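Local atomic coordinates of poly-gamma-glutamate hydrolase (Bacillus phage phiNIT1, PDB entry 3A9L), a protein that hydrolyses the gamma-glutamyl linkages of bacterial poly-gamma-glutamate as a zinc peptidase of a bacteriophage. Residues N9-E14 / H83-M88; I25-Q30 / V90-K95; P39-I44 / L65-L70; Y53-L58 / D194-I199; S101-K106 / Q163-S168. One frame throughout, in Å; residues are numbered along the deposited sequence.

Contact 1 (N9-E14 / H83-M88); sequences NIEALE and HFDEPM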
# COMPACT_ATOMS: atom_id res chain seq x y z
N ASN A 9 17.18 11.80 -8.13
CA ASN A 9 15.82 11.33 -8.31
C ASN A 9 15.71 9.94 -7.71
O ASN A 9 16.70 9.35 -7.25
CB ASN A 9 15.54 11.26 -9.79
CG ASN A 9 16.57 10.46 -10.52
OD1 ASN A 9 16.70 9.25 -10.31
ND2 ASN A 9 17.32 11.12 -11.39
N ILE A 10 14.53 9.35 -7.82
CA ILE A 10 14.24 8.09 -7.13
C ILE A 10 14.80 6.85 -7.81
O ILE A 10 15.09 5.85 -7.12
CB ILE A 10 12.73 7.97 -6.81
CG1 ILE A 10 12.34 9.02 -5.76
CG2 ILE A 10 12.35 6.54 -6.36
CD1 ILE A 10 12.74 8.72 -4.29
N GLU A 11 14.95 6.90 -9.14
CA GLU A 11 15.66 5.85 -9.88
C GLU A 11 17.08 5.68 -9.31
O GLU A 11 17.45 4.58 -8.85
CB GLU A 11 15.75 6.19 -11.38
CG GLU A 11 14.47 5.98 -12.17
CD GLU A 11 13.43 7.08 -11.98
OE1 GLU A 11 13.75 8.16 -11.40
OE2 GLU A 11 12.29 6.86 -12.45
N ALA A 12 17.85 6.77 -9.32
CA ALA A 12 19.19 6.76 -8.74
C ALA A 12 19.20 6.21 -7.31
O ALA A 12 20.06 5.41 -6.94
CB ALA A 12 19.78 8.17 -8.77
N LEU A 13 18.23 6.65 -6.51
CA LEU A 13 18.04 6.14 -5.16
C LEU A 13 17.75 4.65 -5.16
O LEU A 13 18.40 3.88 -4.46
CB LEU A 13 16.91 6.90 -4.45
CG LEU A 13 16.71 6.57 -2.96
CD1 LEU A 13 16.03 7.69 -2.24
CD2 LEU A 13 15.92 5.33 -2.73
N GLU A 14 16.75 4.23 -5.94
CA GLU A 14 16.35 2.84 -5.95
C GLU A 14 17.47 1.92 -6.47
O GLU A 14 17.67 0.78 -5.96
CB GLU A 14 15.06 2.70 -6.77
CG GLU A 14 13.87 3.23 -5.97
CD GLU A 14 12.50 2.72 -6.44
OE1 GLU A 14 12.45 1.79 -7.27
OE2 GLU A 14 11.47 3.23 -5.93
N HIS A 83 11.61 16.97 -7.39
CA HIS A 83 12.44 15.98 -8.12
C HIS A 83 11.92 14.56 -7.88
O HIS A 83 12.45 13.57 -8.41
CB HIS A 83 13.91 16.06 -7.69
CG HIS A 83 14.57 17.34 -8.07
ND1 HIS A 83 15.92 17.55 -7.92
CD2 HIS A 83 14.08 18.47 -8.63
CE1 HIS A 83 16.23 18.75 -8.37
NE2 HIS A 83 15.13 19.33 -8.81
N PHE A 84 10.87 14.50 -7.09
CA PHE A 84 10.43 13.23 -6.56
C PHE A 84 9.53 12.61 -7.58
O PHE A 84 8.48 13.15 -7.95
CB PHE A 84 9.73 13.37 -5.21
CG PHE A 84 9.33 12.04 -4.59
CD1 PHE A 84 8.12 11.46 -4.90
CD2 PHE A 84 10.18 11.40 -3.71
CE1 PHE A 84 7.74 10.27 -4.34
CE2 PHE A 84 9.82 10.19 -3.14
CZ PHE A 84 8.60 9.64 -3.44
N ASP A 85 9.99 11.47 -8.05
CA ASP A 85 9.42 10.88 -9.24
C ASP A 85 9.13 9.38 -9.08
O ASP A 85 9.01 8.67 -10.06
CB ASP A 85 10.32 11.17 -10.46
CG ASP A 85 11.61 10.34 -10.48
OD1 ASP A 85 12.10 9.97 -9.41
OD2 ASP A 85 12.15 10.10 -11.58
N GLU A 86 8.99 8.90 -7.85
CA GLU A 86 8.70 7.48 -7.65
C GLU A 86 7.48 7.13 -8.51
O GLU A 86 6.42 7.78 -8.40
CB GLU A 86 8.50 7.20 -6.16
CG GLU A 86 8.54 5.73 -5.76
CD GLU A 86 7.25 5.05 -6.10
OE1 GLU A 86 6.20 5.56 -5.66
OE2 GLU A 86 7.29 4.09 -6.90
N PRO A 87 7.60 6.14 -9.40
CA PRO A 87 6.52 5.96 -10.35
C PRO A 87 5.14 5.64 -9.75
O PRO A 87 4.12 6.05 -10.30
CB PRO A 87 7.02 4.81 -11.25
CG PRO A 87 8.06 4.15 -10.48
CD PRO A 87 8.75 5.29 -9.77
N MET A 88 5.11 4.95 -8.62
CA MET A 88 3.82 4.61 -8.05
C MET A 88 3.12 5.84 -7.50
O MET A 88 1.92 6.00 -7.70
CB MET A 88 3.93 3.47 -7.06
CG MET A 88 4.27 2.17 -7.71
SD MET A 88 3.96 0.85 -6.54
CE MET A 88 5.22 1.24 -5.32
O HOH W 1 9.30 2.72 -7.27
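Ile10 lays its CD1 methyl against the Phe84 ring, 3.5 Å from CE2, while its other branch, CG2, reaches the aliphatic CB and CG of Glu86. Asp85, between Phe84 and Glu86 in sequence, turns its carboxylate to the start of helix 10-16. With CG held between its own backbone N and carbonyl carbon (chi1 74°), Asp85 presents OD1 to Ile10 N at 3.0 Å; the donor comes to the syn side, 16° out of the carboxylate plane. Asn9 is the N-cap of the same helix, its OD1 accepting from Ala12 N at 2.9 Å in a nearly straight bond (172°), so two side chains from different parts of the chain serve the first turn. Glu11, bent at chi2, brings its OE1 to 2.5 Å from Asp85 OD2, so close that one of the two acids probably holds a proton. Glu86 is the N-cap of helix 87-94: its OE2 takes Met88 N at 2.9 Å from above the carboxylate plane. Water 1 donates to this OE2 and to Glu14 OE2, joining two carboxylates whose planes are nearly parallel; Glu86 OE1 is held by Tyr64, and Glu14 OE1 pairs with Arg29 of the second subunit. The contact sets helix 10-16 beside the start of helix 87-94, with Phe66 of strand 62-68 against Ile10 and Ile25 of strand 23-29 beside Glu14 and Glu86.

Contact 2 (I25-Q30 / V90-K95); sequences IEVKRQ and VCMLSK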
# COMPACT_ATOMS: atom_id res chain seq x y z
N ILE A 25 7.83 1.27 0.46
CA ILE A 25 6.74 2.07 -0.07
C ILE A 25 5.39 1.43 0.32
O ILE A 25 5.19 0.20 0.22
CB ILE A 25 6.82 2.20 -1.61
CG1 ILE A 25 8.28 2.50 -2.08
CG2 ILE A 25 5.87 3.32 -2.10
CD1 ILE A 25 8.45 2.57 -3.59
N GLU A 26 4.46 2.29 0.74
CA GLU A 26 3.12 1.90 1.17
C GLU A 26 2.08 2.69 0.39
O GLU A 26 2.21 3.91 0.20
CB GLU A 26 2.92 2.18 2.67
CG GLU A 26 3.87 1.46 3.61
CD GLU A 26 3.32 1.43 5.04
OE1 GLU A 26 2.54 2.33 5.43
OE2 GLU A 26 3.65 0.50 5.78
N VAL A 27 1.01 2.02 -0.06
CA VAL A 27 -0.05 2.69 -0.87
C VAL A 27 -1.41 2.12 -0.47
O VAL A 27 -1.58 0.92 -0.34
CB VAL A 27 0.14 2.43 -2.40
CG1 VAL A 27 -0.91 3.19 -3.22
CG2 VAL A 27 1.53 2.77 -2.89
N LYS A 28 -2.39 2.99 -0.27
CA LYS A 28 -3.75 2.52 -0.23
C LYS A 28 -4.60 3.49 -1.03
O LYS A 28 -4.82 4.60 -0.60
CB LYS A 28 -4.26 2.36 1.23
CG LYS A 28 -5.70 1.69 1.27
CD LYS A 28 -6.26 1.56 2.68
CE LYS A 28 -7.51 0.66 2.71
NZ LYS A 28 -8.06 0.45 4.09
N ARG A 29 -5.04 3.06 -2.22
CA ARG A 29 -5.89 3.85 -3.07
C ARG A 29 -7.33 3.42 -2.72
O ARG A 29 -7.69 2.24 -2.91
CB ARG A 29 -5.57 3.60 -4.55
CG ARG A 29 -6.27 4.61 -5.45
CD ARG A 29 -6.09 4.41 -6.95
NE ARG A 29 -7.05 5.26 -7.66
CZ ARG A 29 -7.52 5.04 -8.89
NH1 ARG A 29 -7.09 4.04 -9.61
NH2 ARG A 29 -8.42 5.88 -9.41
N GLN A 30 -8.12 4.36 -2.21
CA GLN A 30 -9.42 4.08 -1.64
C GLN A 30 -10.36 5.28 -1.73
O GLN A 30 -11.44 5.26 -1.17
CB GLN A 30 -9.27 3.59 -0.18
CG GLN A 30 -8.77 4.64 0.83
CD GLN A 30 -8.91 4.20 2.28
OE1 GLN A 30 -9.49 3.14 2.58
NE2 GLN A 30 -8.37 4.99 3.20
N VAL A 90 3.57 9.03 -8.60
CA VAL A 90 3.13 9.77 -9.78
C VAL A 90 1.86 9.17 -10.38
O VAL A 90 0.99 9.91 -10.86
CB VAL A 90 4.22 9.76 -10.87
CG1 VAL A 90 3.81 10.55 -12.09
CG2 VAL A 90 5.55 10.27 -10.31
N CYS A 91 1.75 7.85 -10.38
CA CYS A 91 0.54 7.21 -10.83
C CYS A 91 -0.60 7.58 -9.85
O CYS A 91 -1.65 8.04 -10.24
CB CYS A 91 0.75 5.71 -11.00
SG CYS A 91 -0.58 4.85 -11.82
N MET A 92 -0.37 7.40 -8.55
CA MET A 92 -1.37 7.75 -7.54
C MET A 92 -1.80 9.21 -7.64
O MET A 92 -2.98 9.52 -7.74
CB MET A 92 -0.85 7.43 -6.13
CG MET A 92 -0.84 5.96 -5.83
SD MET A 92 -2.55 5.38 -5.61
CE MET A 92 -2.99 6.06 -4.03
N LEU A 93 -0.84 10.13 -7.66
CA LEU A 93 -1.22 11.55 -7.73
C LEU A 93 -2.19 11.83 -8.87
O LEU A 93 -3.21 12.50 -8.66
CB LEU A 93 0.01 12.47 -7.80
CG LEU A 93 0.56 12.93 -6.43
CD1 LEU A 93 -0.39 13.95 -5.88
CD2 LEU A 93 0.71 11.76 -5.45
N SER A 94 -1.90 11.29 -10.05
CA SER A 94 -2.66 11.53 -11.26
C SER A 94 -4.07 10.98 -11.22
O SER A 94 -4.91 11.36 -12.05
CB SER A 94 -1.96 10.92 -12.47
OG SER A 94 -2.13 9.50 -12.42
N LYS A 95 -4.31 10.07 -10.28
CA LYS A 95 -5.62 9.41 -10.10
C LYS A 95 -6.50 10.09 -9.04
O LYS A 95 -7.62 9.65 -8.72
CB LYS A 95 -5.41 7.93 -9.78
CG LYS A 95 -4.63 7.13 -10.82
CD LYS A 95 -5.25 7.24 -12.21
CE LYS A 95 -4.73 6.14 -13.15
NZ LYS A 95 -3.27 5.90 -13.01
O HOH W 2 -8.14 7.83 -6.83
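Met92 lays its thioether against Val27 and Arg29, where helix 87-94 packs on strand 23-29, outermost within the chain, in the mixed beta sheet of this alpha/beta fold. Helix and strand segments run roughly the same way, 23° apart, with their axes 10.4 Å from each other. The methionine chain is bent at both chi2 (-71°) and chi3 (-73°), which curls CE back to the strand: it lies 3.6 Å from Val27 CG1 and equally 3.6 Å from Arg29 CB. The sulfur takes part too, SD standing 3.6 Å from Val27 CG1. Arg29 is extended from CG to NE, with CG opposite its backbone N, and this carries the guanidinium past Met92 to Lys95. There Lys95 CB sits over one guanidinium face, offset toward the rim, and the two side chains cross at about a right angle. The lysine chain kinks at chi2 and leads its amine off, leaving NZ 5.4 Å from Arg29 NH1. Along its outer edge, strand residues 25-29 pair antiparallel with a strand of the second subunit, extending the sheet across the interface. Water 2, in the guanidinium plane, accepts from Arg29 NE at 2.9 Å and donates to Lys95 O at 2.7 Å.

Contact 3 (P39-I44 / L65-L70); sequences PHAGGI and LFQGLL. With ZN (zinc ion), chain C.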
# COMPACT_ATOMS: atom_id res chain seq x y z
N PRO A 39 6.58 11.99 0.56
CA PRO A 39 7.74 11.36 -0.07
C PRO A 39 8.90 11.16 0.91
O PRO A 39 9.90 10.50 0.57
CB PRO A 39 8.14 12.35 -1.16
CG PRO A 39 7.68 13.70 -0.67
CD PRO A 39 6.43 13.42 0.18
N HIS A 40 8.76 11.77 2.09
CA HIS A 40 9.80 11.83 3.14
C HIS A 40 9.31 11.22 4.48
O HIS A 40 9.51 11.79 5.58
CB HIS A 40 10.35 13.27 3.26
CG HIS A 40 10.73 13.89 1.94
ND1 HIS A 40 10.65 15.24 1.68
CD2 HIS A 40 11.16 13.32 0.78
CE1 HIS A 40 11.00 15.48 0.43
NE2 HIS A 40 11.30 14.33 -0.14
N ALA A 41 8.68 10.04 4.38
CA ALA A 41 8.11 9.38 5.55
C ALA A 41 9.08 8.43 6.27
O ALA A 41 10.25 8.37 5.93
CB ALA A 41 6.82 8.66 5.17
N GLY A 42 8.57 7.70 7.27
CA GLY A 42 9.41 6.87 8.14
C GLY A 42 10.37 7.79 8.84
O GLY A 42 9.96 8.84 9.32
N GLY A 43 11.64 7.40 8.87
CA GLY A 43 12.76 8.17 9.45
C GLY A 43 13.29 9.40 8.69
O GLY A 43 14.00 10.21 9.28
N ILE A 44 12.97 9.57 7.41
CA ILE A 44 13.44 10.76 6.65
C ILE A 44 12.96 12.08 7.30
O ILE A 44 13.78 12.98 7.64
CB ILE A 44 13.08 10.71 5.13
CG1 ILE A 44 13.34 9.33 4.53
CG2 ILE A 44 13.84 11.82 4.35
CD1 ILE A 44 12.60 9.04 3.22
N LEU A 65 3.11 6.52 1.11
CA LEU A 65 4.28 6.87 1.94
C LEU A 65 5.56 6.27 1.39
O LEU A 65 5.68 5.05 1.29
CB LEU A 65 4.12 6.30 3.34
CG LEU A 65 2.98 6.68 4.24
CD1 LEU A 65 3.07 5.79 5.44
CD2 LEU A 65 3.09 8.17 4.64
N PHE A 66 6.53 7.11 1.05
CA PHE A 66 7.89 6.62 0.73
C PHE A 66 8.66 6.78 2.00
O PHE A 66 8.87 7.92 2.45
CB PHE A 66 8.53 7.42 -0.42
CG PHE A 66 9.88 6.89 -0.85
CD1 PHE A 66 11.05 7.37 -0.23
CD2 PHE A 66 10.00 5.97 -1.89
CE1 PHE A 66 12.31 6.88 -0.60
CE2 PHE A 66 11.25 5.49 -2.26
CZ PHE A 66 12.41 5.95 -1.62
N GLN A 67 9.04 5.66 2.62
CA GLN A 67 9.51 5.66 4.02
C GLN A 67 10.98 5.29 4.14
O GLN A 67 11.38 4.26 3.60
CB GLN A 67 8.71 4.62 4.85
CG GLN A 67 7.22 4.93 5.08
CD GLN A 67 6.66 4.16 6.28
OE1 GLN A 67 6.35 4.75 7.31
NE2 GLN A 67 6.62 2.84 6.18
N GLY A 68 11.76 6.11 4.86
CA GLY A 68 13.08 5.70 5.34
C GLY A 68 12.99 4.72 6.51
O GLY A 68 12.17 4.90 7.41
N LEU A 69 13.84 3.70 6.49
CA LEU A 69 13.84 2.61 7.47
C LEU A 69 15.12 2.47 8.26
O LEU A 69 15.22 1.62 9.16
CB LEU A 69 13.58 1.25 6.79
CG LEU A 69 12.35 1.08 5.91
CD1 LEU A 69 12.23 -0.36 5.42
CD2 LEU A 69 11.14 1.46 6.69
N LEU A 70 16.10 3.30 7.94
CA LEU A 70 17.40 3.17 8.55
C LEU A 70 17.26 3.61 9.99
O LEU A 70 16.45 4.49 10.30
CB LEU A 70 18.47 3.97 7.81
CG LEU A 70 18.68 3.52 6.36
CD1 LEU A 70 19.01 4.71 5.46
CD2 LEU A 70 19.73 2.44 6.27
ZN ZN C . 10.16 16.91 3.01
O HOH W 3 10.49 18.92 4.04
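Ala41 is bonded through both its N and its O to strand 62-68, on either side of Gln67: its N donates to Phe66 O at 2.9 Å, and its O accepts from Gly68 N at 2.9 Å, the donor lying well above the carbonyl plane. A third bond, Gly43 N to Gly68 O, is nearly straight at 171°. The glycines lie close, Gly42 CA making a CA-H...O contact of 3.5 Å with Gly68 O. Ile44 sets CG1 and CD1 against the Gly68 backbone, CD1 lying 3.5 Å from Gly68 N and reaching the edge of the Phe66 ring near its plane. On the opposite face of the sheet Ala41 CB packs on Leu65 CD2 at 3.8 Å and on the Gln67 chain. These are the two parallel strands of a right-handed beta-alpha-beta unit, and helix 48-59 between them covers Ala41 and Leu65. Toward the end of strand 34-42 the chain turns a corner at Pro39 and His40, then makes a type II' turn from Ala41 to Ile44. The corner directs His40 to the zinc ion, which ND1 binds at 2.2 Å; Pro39 CG lies over the centre of one face of its ring. Glu45, just after the turn, and His103 bind the same zinc. Farther out, Val79 O holds His40 NE2, and Thr49 OG1 bonds both Gln67 OE1 and Gly42 N.

Contact 4 (Y53-L58 / D194-I199); sequences YRVVEL and DYAEAI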
# COMPACT_ATOMS: atom_id res chain seq x y z
N TYR A 53 -1.25 8.43 8.79
CA TYR A 53 -2.08 7.29 9.22
C TYR A 53 -3.38 7.75 9.86
O TYR A 53 -4.46 7.25 9.52
CB TYR A 53 -1.33 6.42 10.20
CG TYR A 53 -0.47 5.37 9.56
CD1 TYR A 53 0.29 5.65 8.43
CD2 TYR A 53 -0.42 4.10 10.08
CE1 TYR A 53 1.06 4.68 7.84
CE2 TYR A 53 0.35 3.13 9.51
CZ TYR A 53 1.09 3.42 8.39
OH TYR A 53 1.85 2.43 7.83
N ARG A 54 -3.25 8.68 10.80
CA ARG A 54 -4.36 9.24 11.55
C ARG A 54 -5.30 10.06 10.64
O ARG A 54 -6.53 9.97 10.74
CB ARG A 54 -3.81 10.11 12.71
CG ARG A 54 -4.85 10.64 13.74
CD ARG A 54 -5.51 9.47 14.51
NE ARG A 54 -6.60 9.94 15.35
CZ ARG A 54 -7.63 9.19 15.72
NH1 ARG A 54 -7.71 7.92 15.32
NH2 ARG A 54 -8.58 9.71 16.49
N VAL A 55 -4.72 10.88 9.75
CA VAL A 55 -5.55 11.65 8.81
C VAL A 55 -6.35 10.73 7.87
O VAL A 55 -7.51 11.02 7.51
CB VAL A 55 -4.73 12.69 7.98
CG1 VAL A 55 -5.63 13.36 6.94
CG2 VAL A 55 -4.19 13.77 8.89
N VAL A 56 -5.72 9.66 7.45
CA VAL A 56 -6.37 8.68 6.59
C VAL A 56 -7.44 7.90 7.36
O VAL A 56 -8.53 7.63 6.83
CB VAL A 56 -5.30 7.76 5.94
CG1 VAL A 56 -5.93 6.47 5.35
CG2 VAL A 56 -4.58 8.55 4.86
N GLU A 57 -7.12 7.53 8.60
CA GLU A 57 -8.06 6.80 9.47
C GLU A 57 -9.28 7.70 9.76
O GLU A 57 -10.41 7.23 9.75
CB GLU A 57 -7.38 6.34 10.75
CG GLU A 57 -6.49 5.12 10.58
CD GLU A 57 -5.28 5.15 11.52
OE1 GLU A 57 -5.41 5.78 12.61
OE2 GLU A 57 -4.21 4.60 11.14
N LEU A 58 -9.03 9.00 9.93
CA LEU A 58 -10.13 9.99 10.08
C LEU A 58 -10.96 10.33 8.84
O LEU A 58 -12.12 10.72 8.96
CB LEU A 58 -9.60 11.30 10.65
CG LEU A 58 -9.07 11.33 12.07
CD1 LEU A 58 -8.58 12.73 12.35
CD2 LEU A 58 -10.11 10.88 13.05
N ASP A 194 -5.45 16.58 17.79
CA ASP A 194 -6.00 17.87 17.33
C ASP A 194 -5.47 18.28 15.93
O ASP A 194 -6.22 18.84 15.10
CB ASP A 194 -5.69 18.96 18.36
CG ASP A 194 -6.43 18.76 19.68
OD1 ASP A 194 -7.43 18.03 19.73
OD2 ASP A 194 -6.04 19.38 20.70
N TYR A 195 -4.19 18.02 15.68
CA TYR A 195 -3.59 18.39 14.40
C TYR A 195 -4.31 17.57 13.33
O TYR A 195 -4.90 18.13 12.40
CB TYR A 195 -2.07 18.10 14.43
CG TYR A 195 -1.25 18.86 13.39
CD1 TYR A 195 -1.29 18.49 12.04
CD2 TYR A 195 -0.41 19.89 13.77
CE1 TYR A 195 -0.55 19.16 11.10
CE2 TYR A 195 0.36 20.57 12.82
CZ TYR A 195 0.28 20.19 11.49
OH TYR A 195 1.02 20.83 10.53
N ALA A 196 -4.31 16.25 13.49
CA ALA A 196 -4.94 15.39 12.52
C ALA A 196 -6.44 15.70 12.29
O ALA A 196 -6.91 15.71 11.15
CB ALA A 196 -4.68 13.94 12.85
N GLU A 197 -7.17 16.04 13.36
CA GLU A 197 -8.59 16.44 13.28
C GLU A 197 -8.76 17.76 12.51
O GLU A 197 -9.69 17.91 11.72
CB GLU A 197 -9.20 16.56 14.67
CG GLU A 197 -10.58 17.28 14.73
CD GLU A 197 -11.75 16.39 14.25
OE1 GLU A 197 -11.55 15.17 14.07
OE2 GLU A 197 -12.86 16.92 14.02
N ALA A 198 -7.86 18.71 12.75
CA ALA A 198 -7.86 19.96 11.97
C ALA A 198 -7.83 19.72 10.46
O ALA A 198 -8.52 20.38 9.72
CB ALA A 198 -6.70 20.84 12.38
N ILE A 199 -7.02 18.76 10.03
CA ILE A 199 -6.91 18.44 8.62
C ILE A 199 -8.22 17.82 8.11
O ILE A 199 -8.71 18.17 7.01
CB ILE A 199 -5.72 17.47 8.39
CG1 ILE A 199 -4.43 18.00 9.05
CG2 ILE A 199 -5.57 17.16 6.89
CD1 ILE A 199 -4.10 19.46 8.74
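The Arg54 guanidinium has Leu58 CD2 over one face, 3.9 Å above the plane and offset toward the rim; one turn along the same helix, this leucine and the arginine flank the point where Ala196 enters from helix 190-209. It is the aliphatic part of Arg54 that touches: a bend at chi2 (64°) turns the guanidinium off while CG stays 3.4 Å from Ala196 CB. Leu58 reaches over the backbone of the partner helix, its CD1 3.6 Å from Ala196 O and close to Glu197 N. Val55 works with both branches, CG2 meeting Ala196 CB at 4.0 Å and CG1 meeting Ile199 CG2 at 3.8 Å, the latter two side chains crossing at about a right angle. Glu197 bends toward Leu58, but its carboxylate pairs with Lys200 on its own helix and stays 6.7 Å, OE1 to NH2, from Arg54. The small Ala196 lets Val55 and Ala196 come within 5.3 Å, CA to CA, and the segment axes within 8.9 Å. Beyond it, Ile199 goes on to Leu164 of the sheet and to helix 120-132. The -48° crossing, with one alanine set among Arg54, Val55 and Leu58, is helix-on-helix packing on one face of an alpha/beta sheet, well away from the zinc.

Contact 5 (S101-K106 / Q163-S168); sequences SFHGYK and QLEISS. With ZN (zinc ion), chain C.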
# COMPACT_ATOMS: atom_id res chain seq x y z
N SER A 101 0.19 17.03 1.01
CA SER A 101 1.49 16.38 1.30
C SER A 101 1.97 16.77 2.69
O SER A 101 1.69 17.85 3.13
CB SER A 101 2.54 16.76 0.28
OG SER A 101 2.79 18.16 0.29
N PHE A 102 2.68 15.89 3.37
CA PHE A 102 3.14 16.19 4.72
C PHE A 102 4.67 16.12 4.84
O PHE A 102 5.28 15.09 4.56
CB PHE A 102 2.49 15.26 5.75
CG PHE A 102 0.98 15.36 5.80
CD1 PHE A 102 0.18 14.70 4.85
CD2 PHE A 102 0.37 16.12 6.78
CE1 PHE A 102 -1.23 14.80 4.90
CE2 PHE A 102 -1.03 16.21 6.85
CZ PHE A 102 -1.82 15.56 5.90
N HIS A 103 5.27 17.21 5.32
CA HIS A 103 6.73 17.39 5.36
C HIS A 103 7.25 17.79 6.69
O HIS A 103 6.53 18.35 7.54
CB HIS A 103 7.19 18.40 4.32
CG HIS A 103 7.14 17.88 2.92
ND1 HIS A 103 8.22 17.29 2.31
CD2 HIS A 103 6.13 17.83 2.02
CE1 HIS A 103 7.88 16.91 1.09
NE2 HIS A 103 6.62 17.23 0.89
N GLY A 104 8.53 17.50 6.91
CA GLY A 104 9.20 17.94 8.14
C GLY A 104 10.36 18.89 7.85
O GLY A 104 11.16 18.63 6.96
N TYR A 105 10.43 20.01 8.56
CA TYR A 105 11.60 20.89 8.37
C TYR A 105 12.25 21.10 9.73
O TYR A 105 11.60 20.92 10.75
CB TYR A 105 11.23 22.22 7.63
CG TYR A 105 10.53 23.25 8.48
CD1 TYR A 105 11.25 24.21 9.20
CD2 TYR A 105 9.13 23.28 8.58
CE1 TYR A 105 10.59 25.17 10.00
CE2 TYR A 105 8.46 24.24 9.36
CZ TYR A 105 9.20 25.18 10.07
OH TYR A 105 8.56 26.11 10.84
N LYS A 106 13.54 21.45 9.72
CA LYS A 106 14.32 21.61 10.94
C LYS A 106 14.06 22.96 11.62
O LYS A 106 14.31 24.04 11.07
CB LYS A 106 15.82 21.42 10.66
CG LYS A 106 16.65 21.01 11.89
CD LYS A 106 17.84 20.15 11.47
CE LYS A 106 18.45 19.38 12.62
NZ LYS A 106 18.95 20.29 13.69
N GLN A 163 0.74 21.76 0.46
CA GLN A 163 1.90 21.24 1.13
C GLN A 163 1.95 21.73 2.60
O GLN A 163 1.84 22.95 2.86
CB GLN A 163 3.17 21.69 0.37
CG GLN A 163 4.42 21.18 1.06
CD GLN A 163 5.70 21.64 0.39
OE1 GLN A 163 6.33 20.88 -0.31
NE2 GLN A 163 6.11 22.90 0.65
N LEU A 164 2.14 20.81 3.54
CA LEU A 164 2.41 21.21 4.92
C LEU A 164 3.86 20.94 5.29
O LEU A 164 4.34 19.85 5.12
CB LEU A 164 1.49 20.52 5.94
CG LEU A 164 -0.02 20.85 5.96
CD1 LEU A 164 -0.72 20.31 4.73
CD2 LEU A 164 -0.67 20.26 7.23
N GLU A 165 4.54 21.94 5.81
CA GLU A 165 5.93 21.72 6.23
C GLU A 165 5.96 21.95 7.73
O GLU A 165 5.78 23.09 8.19
CB GLU A 165 6.86 22.66 5.45
CG GLU A 165 7.17 22.22 3.97
CD GLU A 165 8.47 21.46 3.80
OE1 GLU A 165 9.18 21.23 4.78
OE2 GLU A 165 8.80 21.05 2.67
N ILE A 166 6.14 20.85 8.49
CA ILE A 166 5.98 20.87 9.92
C ILE A 166 7.34 20.85 10.63
O ILE A 166 8.17 19.98 10.37
CB ILE A 166 5.10 19.67 10.38
CG1 ILE A 166 3.96 19.43 9.36
CG2 ILE A 166 4.52 19.91 11.76
CD1 ILE A 166 3.07 18.29 9.77
N SER A 167 7.54 21.81 11.52
CA SER A 167 8.84 21.99 12.18
C SER A 167 9.15 20.81 13.09
O SER A 167 8.23 20.14 13.58
CB SER A 167 8.85 23.28 13.00
OG SER A 167 8.05 23.11 14.16
N SER A 168 10.43 20.57 13.31
CA SER A 168 10.89 19.43 14.09
C SER A 168 10.39 19.53 15.53
O SER A 168 10.10 18.50 16.15
CB SER A 168 12.42 19.29 14.05
OG SER A 168 13.07 20.50 14.42
ZN ZN C . 10.16 16.91 3.01
O HOH W 4 5.18 18.47 -1.24
O HOH W 3 10.49 18.92 4.04
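His103 and Glu165 are paired across two neighbouring parallel strands, 98-105 and 162-167, in the mixed sheet of this zinc peptidase, their side chains on one face with those of Ser101, Gln163, Tyr105 and Ser167. From CB, which packs 3.3 Å from Leu164 O and 3.4 Å from Glu165 CD, the histidine ring rises nearly parallel to the glutamate carboxylate, 16° between the planes. CG lies 3.6 Å from Glu165 OE2; ND1 binds the zinc ion at 2.1 Å; CE1 sits beside Pro39; CD2 faces the Gln163 amide, which crosses the ring steeply. At the tip NE2 gives a weak hydrogen bond to water 4, which also accepts from Ser101 OG and donates to Gln163 OE1, itself held by Asn151. This web probably helps to fix the ring's rotation. His40 and Glu45 complete the protein ligands of the metal. On the other face Phe102 and Leu164 lie side by side, packed on helices 48-59 and 190-209. The backbones are joined by Leu164 N to Ser101 O, His103 N to Leu164 O, Ile166 N to His103 O and Tyr105 N to Ile166 O. Farther along, Ser167 CB makes a CH-pi contact over the Tyr105 ring, 4.0 Å from its centroid, while Glu165 O lies at the ring's edge. Zinc-bound water 3 donates to Glu165 OE1 at 2.8 Å and to Gly104 O at 3.0 Å.

In the fold
Contacts 3 and 5 meet at the zinc site, probably the catalytic centre: strands 34-42 and 98-105 are sheet neighbours, each supplies one histidine to the metal, and water 3 belongs to both, with centres about 13 Å apart. Contact 2 reaches the same sheet at strand 23-29, outermost within the chain, and shares helix 87-94 with contact 1; both touch the second subunit, so this side carries the dimer interface. Contact 4 packs helices on the opposite side of the chain's centre, about 27 Å from contact 1, centre to centre. Along the chain, contact 3 is nested within contacts 1 and 2, and contact 5 within contact 4, whose segments alternate with those of the first three.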